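Local coordinates for Ice-binding protein isoform1a (PDB 7BWX) that probably binds ice, matching specific water positions in the prism planes of the crystal, as an antifreeze protein of an Antarctic fungus, at residues S160-T165 against A180-A185; V25-A30 against V197-N202; Y166-G171 against T186-L191; V108-V113 against L134-S139. The protein carries 1 engineered substitution. All coordinates share one frame; numbering follows the deposited sequence.

Contact 1: S160-T165 against A180-A185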
# COMPACT_ATOMS: atom_id res chain seq x y z
N SER A 160 2.58 -2.05 -11.05
CA SER A 160 2.83 -0.74 -10.44
C SER A 160 1.52 -0.09 -10.01
O SER A 160 0.46 -0.35 -10.62
CB SER A 160 3.61 0.14 -11.37
OG SER A 160 4.90 -0.41 -11.61
N ALA A 161 1.61 0.70 -8.94
CA ALA A 161 0.48 1.45 -8.37
C ALA A 161 0.70 2.94 -8.64
O ALA A 161 1.82 3.46 -8.40
CB ALA A 161 0.31 1.18 -6.90
N THR A 162 -0.39 3.60 -9.06
CA THR A 162 -0.44 5.06 -9.22
C THR A 162 -1.56 5.56 -8.29
O THR A 162 -2.74 5.21 -8.57
CB THR A 162 -0.67 5.45 -10.68
OG1 THR A 162 0.23 4.76 -11.54
CG2 THR A 162 -0.57 6.95 -10.88
N LEU A 163 -1.22 6.32 -7.25
CA LEU A 163 -2.26 6.84 -6.32
C LEU A 163 -2.58 8.28 -6.75
O LEU A 163 -1.66 9.13 -6.85
CB LEU A 163 -1.78 6.70 -4.88
CG LEU A 163 -1.26 5.31 -4.49
CD1 LEU A 163 -0.90 5.29 -3.03
CD2 LEU A 163 -2.29 4.24 -4.83
N GLY A 164 -3.84 8.57 -7.02
CA GLY A 164 -4.16 9.85 -7.70
C GLY A 164 -4.04 11.07 -6.78
O GLY A 164 -3.95 10.91 -5.53
N THR A 165 -4.06 12.26 -7.37
CA THR A 165 -3.89 13.54 -6.63
C THR A 165 -5.03 13.70 -5.61
O THR A 165 -6.21 13.44 -5.95
CB THR A 165 -3.82 14.75 -7.57
OG1 THR A 165 -5.02 14.71 -8.34
CG2 THR A 165 -2.62 14.69 -8.50
N ALA A 180 3.80 5.12 -7.10
CA ALA A 180 3.82 6.58 -7.30
C ALA A 180 2.60 7.17 -6.58
O ALA A 180 1.47 6.82 -6.91
CB ALA A 180 3.82 6.91 -8.75
N ALA A 181 2.86 8.00 -5.57
CA ALA A 181 1.82 8.77 -4.88
C ALA A 181 1.86 10.18 -5.45
O ALA A 181 2.86 10.91 -5.27
CB ALA A 181 2.05 8.65 -3.40
N GLN A 182 0.82 10.55 -6.16
CA GLN A 182 0.72 11.89 -6.79
C GLN A 182 0.33 12.94 -5.74
O GLN A 182 -0.01 12.58 -4.58
CB GLN A 182 -0.25 11.83 -7.96
CG GLN A 182 0.27 10.95 -9.09
CD GLN A 182 -0.67 10.84 -10.26
OE1 GLN A 182 -1.86 11.09 -10.18
NE2 GLN A 182 -0.10 10.46 -11.39
N THR A 183 0.47 14.20 -6.13
CA THR A 183 0.32 15.39 -5.26
C THR A 183 -0.85 15.19 -4.30
O THR A 183 -1.99 15.06 -4.72
CB THR A 183 0.09 16.67 -6.09
OG1 THR A 183 1.03 16.65 -7.16
CG2 THR A 183 0.30 17.92 -5.26
N GLY A 184 -0.53 15.22 -3.03
CA GLY A 184 -1.52 15.35 -1.97
C GLY A 184 -2.14 14.03 -1.61
O GLY A 184 -2.99 14.04 -0.70
N ALA A 185 -1.79 12.93 -2.29
CA ALA A 185 -2.36 11.62 -1.87
C ALA A 185 -2.01 11.33 -0.41
O ALA A 185 -0.87 11.61 0.04
CB ALA A 185 -1.93 10.52 -2.80
O HOH W 1 -4.58 11.81 -10.22
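L163 is bonded to the segment A180-A185 through both polar atoms of its backbone. Its N donates to A180 O at 2.8 Å in a nearly straight bond (175° at the hydrogen), and its O accepts from Q182 N at 2.9 Å. With a third bond, from A180 N to A161 O, these fix T162 opposite A180 and L163 opposite A181 as parallel bridges. The tight part of the contact rests on these bonds and on A185, whose CB presses on G164 O at 3.4 Å. A185 reaches this place because residues Q182-A185 form a type II turn, with G184 at positive phi (83°). On the buried face of L163 and A181, I187 and L191 of the same chain also touch the L163 side chain. The opposite face, with T162 and A180, is partly exposed, and on the Q182 side a water bridges the segments. Q182 runs out extended beyond CG, its amide NE2 lying 3.6 Å from the methyl CG2 of T162, while its CB meets CG2 of T165 at 3.8 Å. Its OE1 takes a hydrogen bond from a water at 2.8 Å, and that water accepts from T165 N at 2.9 Å. With an alanine at Q182, the water on the T165 amide would probably lose its acceptor and with it the bridge between the segments, and the T162 methyl would lose its amide neighbour. In-register parallel strands of successive coils, followed by a matching bend in each, are the hallmark of a beta-helix, here a right-handed one.

Contact 2: V25-A30 against V197-N202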
# COMPACT_ATOMS: atom_id res chain seq x y z
N VAL A 25 13.66 6.18 -2.77
CA VAL A 25 12.44 7.00 -2.56
C VAL A 25 12.79 8.39 -3.06
O VAL A 25 13.86 8.93 -2.67
CB VAL A 25 12.01 7.02 -1.09
CG1 VAL A 25 10.76 7.86 -0.93
CG2 VAL A 25 11.79 5.65 -0.51
N ALA A 26 12.03 8.90 -4.00
CA ALA A 26 12.24 10.21 -4.63
C ALA A 26 11.04 11.07 -4.25
O ALA A 26 9.95 10.75 -4.72
CB ALA A 26 12.37 10.09 -6.14
N ASN A 27 11.25 12.12 -3.48
CA ASN A 27 10.18 12.99 -2.95
C ASN A 27 10.26 14.39 -3.55
O ASN A 27 11.36 14.97 -3.60
CB ASN A 27 10.26 13.09 -1.42
CG ASN A 27 9.21 14.01 -0.85
OD1 ASN A 27 9.50 15.17 -0.41
ND2 ASN A 27 7.99 13.59 -1.04
N ALA A 28 9.10 15.00 -3.76
CA ALA A 28 8.93 16.45 -3.96
C ALA A 28 7.96 16.95 -2.89
O ALA A 28 7.02 16.21 -2.54
CB ALA A 28 8.35 16.70 -5.33
N GLY A 29 8.12 18.18 -2.45
CA GLY A 29 7.17 18.82 -1.54
C GLY A 29 7.16 18.33 -0.12
O GLY A 29 8.02 17.50 0.33
N ALA A 30 6.20 18.89 0.62
CA ALA A 30 6.16 18.81 2.08
C ALA A 30 5.48 17.49 2.49
O ALA A 30 4.46 17.47 3.20
CB ALA A 30 5.44 20.05 2.61
N VAL A 197 9.75 4.15 -4.87
CA VAL A 197 8.55 4.92 -4.46
C VAL A 197 8.77 6.37 -4.88
O VAL A 197 9.84 6.93 -4.55
CB VAL A 197 8.30 4.80 -2.95
CG1 VAL A 197 7.24 5.80 -2.47
CG2 VAL A 197 7.91 3.40 -2.58
N THR A 198 7.82 6.96 -5.58
CA THR A 198 7.85 8.42 -5.85
C THR A 198 6.74 9.08 -5.04
O THR A 198 5.61 8.49 -4.94
CB THR A 198 7.72 8.79 -7.33
OG1 THR A 198 6.41 8.48 -7.80
CG2 THR A 198 8.75 8.05 -8.16
N LEU A 199 7.08 10.21 -4.43
CA LEU A 199 6.14 10.93 -3.55
C LEU A 199 6.07 12.39 -4.00
O LEU A 199 7.07 12.95 -4.45
CB LEU A 199 6.62 10.84 -2.12
CG LEU A 199 6.82 9.43 -1.55
CD1 LEU A 199 7.60 9.54 -0.26
CD2 LEU A 199 5.50 8.72 -1.32
N ASP A 200 4.90 13.00 -3.80
CA ASP A 200 4.73 14.45 -4.00
C ASP A 200 3.72 14.94 -2.94
O ASP A 200 2.53 14.67 -3.11
CB ASP A 200 4.30 14.73 -5.43
CG ASP A 200 4.10 16.23 -5.70
OD1 ASP A 200 4.21 17.05 -4.77
OD2 ASP A 200 3.82 16.56 -6.83
N SER A 201 4.20 15.61 -1.90
CA SER A 201 3.38 16.25 -0.86
C SER A 201 2.39 15.25 -0.32
O SER A 201 1.19 15.58 -0.18
CB SER A 201 2.69 17.46 -1.46
OG SER A 201 3.68 18.21 -2.17
N ASN A 202 2.88 14.09 0.10
CA ASN A 202 1.99 13.03 0.61
C ASN A 202 2.04 12.97 2.13
O ASN A 202 2.98 13.47 2.77
CB ASN A 202 2.34 11.66 0.06
CG ASN A 202 2.41 11.70 -1.44
OD1 ASN A 202 3.49 11.54 -2.01
ND2 ASN A 202 1.26 11.91 -2.06
O HOH W 2 2.27 16.37 4.41
O HOH W 3 4.49 20.90 -0.75
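V25-A28 and V197-D200 run side by side in the same direction, their strand axes 4.6 Å apart at closest approach and 11° from parallel. Four backbone bonds join them in regular alternation: A26 N to V197 O, L199 N to A26 O, A28 N to L199 O, and S201 N to A28 O. Short CA-H...O contacts fill the intervals, as between D200 CA and A28 O at 3.2 Å. The pairing unites coils of the beta-helix with 166 residues between them in sequence, so a coil from near the N terminus stacks on one from near the C terminus. On the buried face, V25 holds CG1 anti to its backbone N (chi1 -180°), which carries that methyl to 3.6 Å from CD1 of L199; the two side chains meet at a slant. The other V25 methyl, CG2, packs at 4.3 Å against CB of V197. The opposite face carries A26, A28, T198 and D200 and is more exposed. There the two oxygens of D200 have different partners: OD1 accepts from S201 OG at 2.9 Å, and OD2 is hydrogen-bonded to T183 OG1. S201 OG also lies 3.6 Å from G29 CA, and a CB on G29 would collide with this hydroxyl, while the positive phi of G29 by itself favours glycine. A water accepts from A30 N and donates to S201 OG at 3.1 Å, bridging the loop ends.

Contact 3: Y166-G171 against T186-L191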
# COMPACT_ATOMS: atom_id res chain seq x y z
N TYR A 166 -4.66 13.92 -4.35
CA TYR A 166 -5.59 14.20 -3.24
C TYR A 166 -6.42 12.98 -2.92
O TYR A 166 -7.38 13.12 -2.14
CB TYR A 166 -6.37 15.48 -3.58
CG TYR A 166 -5.43 16.65 -3.54
CD1 TYR A 166 -4.91 17.01 -2.32
CD2 TYR A 166 -4.98 17.29 -4.68
CE1 TYR A 166 -4.02 18.06 -2.20
CE2 TYR A 166 -4.07 18.33 -4.59
CZ TYR A 166 -3.60 18.71 -3.34
OH TYR A 166 -2.68 19.70 -3.11
N SER A 167 -6.04 11.79 -3.41
CA SER A 167 -6.72 10.53 -3.08
C SER A 167 -6.39 10.11 -1.65
O SER A 167 -5.41 10.63 -1.07
CB SER A 167 -6.32 9.41 -4.04
OG SER A 167 -4.94 9.11 -3.91
N HIS A 168 -7.17 9.20 -1.11
CA HIS A 168 -6.96 8.63 0.22
C HIS A 168 -7.06 7.12 0.14
O HIS A 168 -8.02 6.61 -0.41
CB HIS A 168 -7.94 9.20 1.25
CG HIS A 168 -7.71 8.61 2.59
ND1 HIS A 168 -6.58 8.93 3.32
CD2 HIS A 168 -8.35 7.63 3.28
CE1 HIS A 168 -6.58 8.22 4.44
NE2 HIS A 168 -7.67 7.43 4.45
N LEU A 169 -6.05 6.43 0.69
CA LEU A 169 -6.02 4.96 0.71
C LEU A 169 -5.84 4.49 2.14
O LEU A 169 -5.15 5.17 2.96
CB LEU A 169 -4.92 4.45 -0.22
CG LEU A 169 -4.74 2.94 -0.30
CD1 LEU A 169 -4.33 2.51 -1.69
CD2 LEU A 169 -3.68 2.47 0.70
N GLU A 170 -6.50 3.39 2.43
CA GLU A 170 -6.34 2.62 3.66
C GLU A 170 -5.71 1.30 3.22
O GLU A 170 -6.23 0.66 2.27
CB GLU A 170 -7.68 2.42 4.37
CG GLU A 170 -8.38 3.75 4.77
CD GLU A 170 -7.94 4.33 6.10
OE1 GLU A 170 -7.36 3.57 6.91
OE2 GLU A 170 -8.18 5.53 6.35
N GLY A 171 -4.66 0.90 3.90
CA GLY A 171 -4.11 -0.44 3.75
C GLY A 171 -2.64 -0.48 3.34
O GLY A 171 -2.03 0.58 3.16
N THR A 186 -2.93 10.70 0.30
CA THR A 186 -2.77 10.35 1.72
C THR A 186 -3.01 8.86 1.87
O THR A 186 -3.84 8.27 1.11
CB THR A 186 -3.65 11.21 2.64
OG1 THR A 186 -5.03 10.99 2.32
CG2 THR A 186 -3.32 12.69 2.50
N ILE A 187 -2.30 8.27 2.81
CA ILE A 187 -2.34 6.81 3.06
C ILE A 187 -2.29 6.59 4.57
O ILE A 187 -1.39 7.10 5.25
CB ILE A 187 -1.17 6.09 2.32
CG1 ILE A 187 -1.24 6.27 0.81
CG2 ILE A 187 -1.16 4.61 2.67
CD1 ILE A 187 -0.42 7.43 0.28
N ASN A 188 -3.25 5.83 5.06
CA ASN A 188 -3.22 5.16 6.37
C ASN A 188 -2.89 3.72 6.07
O ASN A 188 -3.79 2.95 5.66
CB ASN A 188 -4.55 5.27 7.13
CG ASN A 188 -4.73 6.67 7.73
OD1 ASN A 188 -3.75 7.38 8.03
ND2 ASN A 188 -5.98 7.08 7.88
N GLY A 189 -1.60 3.41 6.20
CA GLY A 189 -1.05 2.11 5.77
C GLY A 189 0.40 2.27 5.43
O GLY A 189 1.14 2.96 6.19
N ALA A 190 0.82 1.71 4.30
CA ALA A 190 2.26 1.61 3.97
C ALA A 190 2.43 1.45 2.47
O ALA A 190 1.51 0.92 1.83
CB ALA A 190 2.85 0.46 4.73
N LEU A 191 3.56 1.93 1.95
CA LEU A 191 3.94 1.81 0.54
C LEU A 191 5.19 0.92 0.45
O LEU A 191 6.28 1.41 0.79
CB LEU A 191 4.18 3.20 -0.06
CG LEU A 191 3.02 4.17 0.11
CD1 LEU A 191 3.37 5.50 -0.48
CD2 LEU A 191 1.72 3.66 -0.46
O HOH W 4 -3.92 7.69 -1.83
O HOH W 5 -6.27 12.71 0.44
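N188 and T186 bury the largest areas in this contact; N188 works through E170 and the edge of the H168 ring, T186 through H168. The amide of N188 lies alongside E170, pointing the same way, and its ND2 donates to OE2 at 3.1 Å from the syn side, 34° out of the carboxylate plane. From the same face of that plane H168 NE2 gives a second bond to E170 OE2, 2.7 Å long and nearly in the ring plane. Two N-H groups thus grip one oxygen, which would probably favour its negative charge. E170 brings OE2 there by bending at chi2 (-85°). T186 takes the other ring nitrogen: its OG1 stands at the edge of the imidazole, 2.8 Å from H168 ND1, in a hydrogen bond. The ring is therefore held at both nitrogens, and a water donating to S167 O also sits 2.8 Å from T186 OG1. An alanine at E170 would probably cost N188 ND2 and H168 NE2 their shared acceptor, setting amide and ring freer to turn. On the inner face, L169 CD2 meets I187 CG2 at 3.8 Å. G171, next in buried area, donates from N to N188 O at 2.8 Å and accepts at its own O from A190 N at 3.3 Å. Its backbone angles would jam a CB against the preceding carbonyl. Paired glycines, G171 over G189, where both segments turn from one face to the next, mark a corner of the beta-helix.

Contact 4: V108-V113 against L134-S139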
# COMPACT_ATOMS: atom_id res chain seq x y z
N VAL A 108 -6.97 -2.34 -12.81
CA VAL A 108 -8.13 -1.84 -12.03
C VAL A 108 -7.92 -0.38 -11.70
O VAL A 108 -6.76 0.07 -11.50
CB VAL A 108 -8.40 -2.67 -10.76
CG1 VAL A 108 -8.59 -4.14 -11.07
CG2 VAL A 108 -7.32 -2.49 -9.73
N GLY A 109 -9.04 0.32 -11.62
CA GLY A 109 -9.14 1.74 -11.26
C GLY A 109 -10.07 1.90 -10.09
O GLY A 109 -10.99 1.08 -9.94
N LEU A 110 -9.84 2.93 -9.29
CA LEU A 110 -10.73 3.33 -8.18
C LEU A 110 -11.05 4.80 -8.38
O LEU A 110 -10.21 5.66 -8.14
CB LEU A 110 -10.07 3.03 -6.84
CG LEU A 110 -10.69 3.66 -5.59
CD1 LEU A 110 -12.19 3.54 -5.57
CD2 LEU A 110 -10.08 2.95 -4.38
N ASP A 111 -12.26 5.04 -8.87
CA ASP A 111 -12.85 6.38 -9.02
C ASP A 111 -14.04 6.42 -8.07
O ASP A 111 -14.87 5.51 -8.15
CB ASP A 111 -13.22 6.58 -10.49
CG ASP A 111 -13.62 7.99 -10.82
OD1 ASP A 111 -13.25 8.93 -10.08
OD2 ASP A 111 -14.23 8.15 -11.88
N GLY A 112 -14.08 7.37 -7.16
CA GLY A 112 -15.15 7.47 -6.15
C GLY A 112 -14.73 6.85 -4.85
O GLY A 112 -13.59 7.07 -4.43
N VAL A 113 -15.59 6.07 -4.23
CA VAL A 113 -15.36 5.61 -2.85
C VAL A 113 -15.48 4.10 -2.84
O VAL A 113 -16.47 3.57 -3.37
CB VAL A 113 -16.35 6.26 -1.86
CG1 VAL A 113 -16.18 5.70 -0.45
CG2 VAL A 113 -16.22 7.76 -1.88
N LEU A 134 -2.69 -0.84 -10.47
CA LEU A 134 -3.72 -0.17 -9.66
C LEU A 134 -3.55 1.31 -9.94
O LEU A 134 -2.46 1.84 -9.74
CB LEU A 134 -3.54 -0.48 -8.17
CG LEU A 134 -4.39 0.40 -7.23
CD1 LEU A 134 -5.86 0.12 -7.39
CD2 LEU A 134 -3.98 0.18 -5.79
N VAL A 135 -4.61 1.95 -10.39
CA VAL A 135 -4.67 3.43 -10.51
C VAL A 135 -5.86 3.92 -9.69
O VAL A 135 -7.00 3.47 -9.96
CB VAL A 135 -4.79 3.86 -11.97
CG1 VAL A 135 -4.98 5.37 -12.06
CG2 VAL A 135 -3.59 3.41 -12.79
N THR A 136 -5.62 4.79 -8.74
CA THR A 136 -6.69 5.50 -8.00
C THR A 136 -6.80 6.88 -8.61
O THR A 136 -5.76 7.49 -9.00
CB THR A 136 -6.46 5.41 -6.50
OG1 THR A 136 -5.41 6.31 -6.10
CG2 THR A 136 -6.18 3.99 -6.06
N TYR A 137 -8.03 7.38 -8.73
CA TYR A 137 -8.30 8.68 -9.38
C TYR A 137 -8.26 9.80 -8.33
O TYR A 137 -8.26 9.53 -7.13
CB TYR A 137 -9.57 8.57 -10.24
CG TYR A 137 -9.28 7.69 -11.44
CD1 TYR A 137 -8.44 8.15 -12.46
CD2 TYR A 137 -9.61 6.35 -11.45
CE1 TYR A 137 -8.07 7.35 -13.53
CE2 TYR A 137 -9.32 5.55 -12.54
CZ TYR A 137 -8.53 6.04 -13.57
OH TYR A 137 -8.15 5.25 -14.62
N ALA A 138 -8.20 11.02 -8.83
CA ALA A 138 -8.15 12.26 -8.04
C ALA A 138 -9.32 12.22 -7.05
O ALA A 138 -10.47 11.82 -7.44
CB ALA A 138 -8.14 13.48 -8.93
N SER A 139 -9.02 12.48 -5.80
CA SER A 139 -10.02 12.62 -4.71
C SER A 139 -10.78 11.32 -4.51
O SER A 139 -11.80 11.33 -3.82
CB SER A 139 -10.95 13.78 -4.97
OG SER A 139 -10.23 15.00 -4.88
O HOH W 6 -12.22 9.81 -7.63
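Y137 brings one edge of its ring to L110 O, with CE2 4.0 Å from G109 CA. Its CG is anti to the carbonyl carbon (chi1 -70°), which brings CD2 to 3.4 Å from L110 O. Its own N donates to the same L110 O at 2.8 Å. One ring face is covered by V135 CG1, 3.8 Å above the plane and shifted toward the rim. G109 matters here because a CB on it would run into Y137 CE2. D111 crosses the tyrosine at about a right angle, its CB 3.7 Å from CD2 of Y137, and its OD1 accepts from a water that also donates to A138 O and accepts from G112 N. On the buried face the meeting is aliphatic. V108 holds CG2 between its backbone N and carbonyl carbon (chi1 -55° for CG1), and there it touches CD1 of L134 at 3.8 Å. T136 turns its methyl CG2 to L110 CB at 4.1 Å, while its OG1 accepts from G164 N, just past the next strand. The strand bonds V135 N to V108 O, 3.1 Å, and L110 N to V135 O complete the parallel pairing. The chemistry changes along the contact: aliphatic groups meet on the buried face of V108, L110, L134 and T136, whereas past the strand ends a ring, a carboxylate and a water come together, which suggests that polar atoms and a water help join the segments beyond the strands.

Overall arrangement
From the N terminus, V25-A30 opens contact 2, whose partner V197-N202 comes only after most of the chain has coiled; contacts 1, 3 and 4 all lie within that span. Contact 4 closes first, with 20 residues between V108-V113 and L134-S139. Contacts 1 and 3 then cross: S160-T165 and Y166-G171 run on into each other, as do A180-A185 and T186-L191, so both tie the same two successive coils on different faces. Contacts 1, 2 and 4 all belong to one parallel sheet, with contact 1 between the other two, whose centres stand about 19 Å apart. Together they hold consecutive coils of the beta-helix and the sequence-distant coils that meet in contact 2.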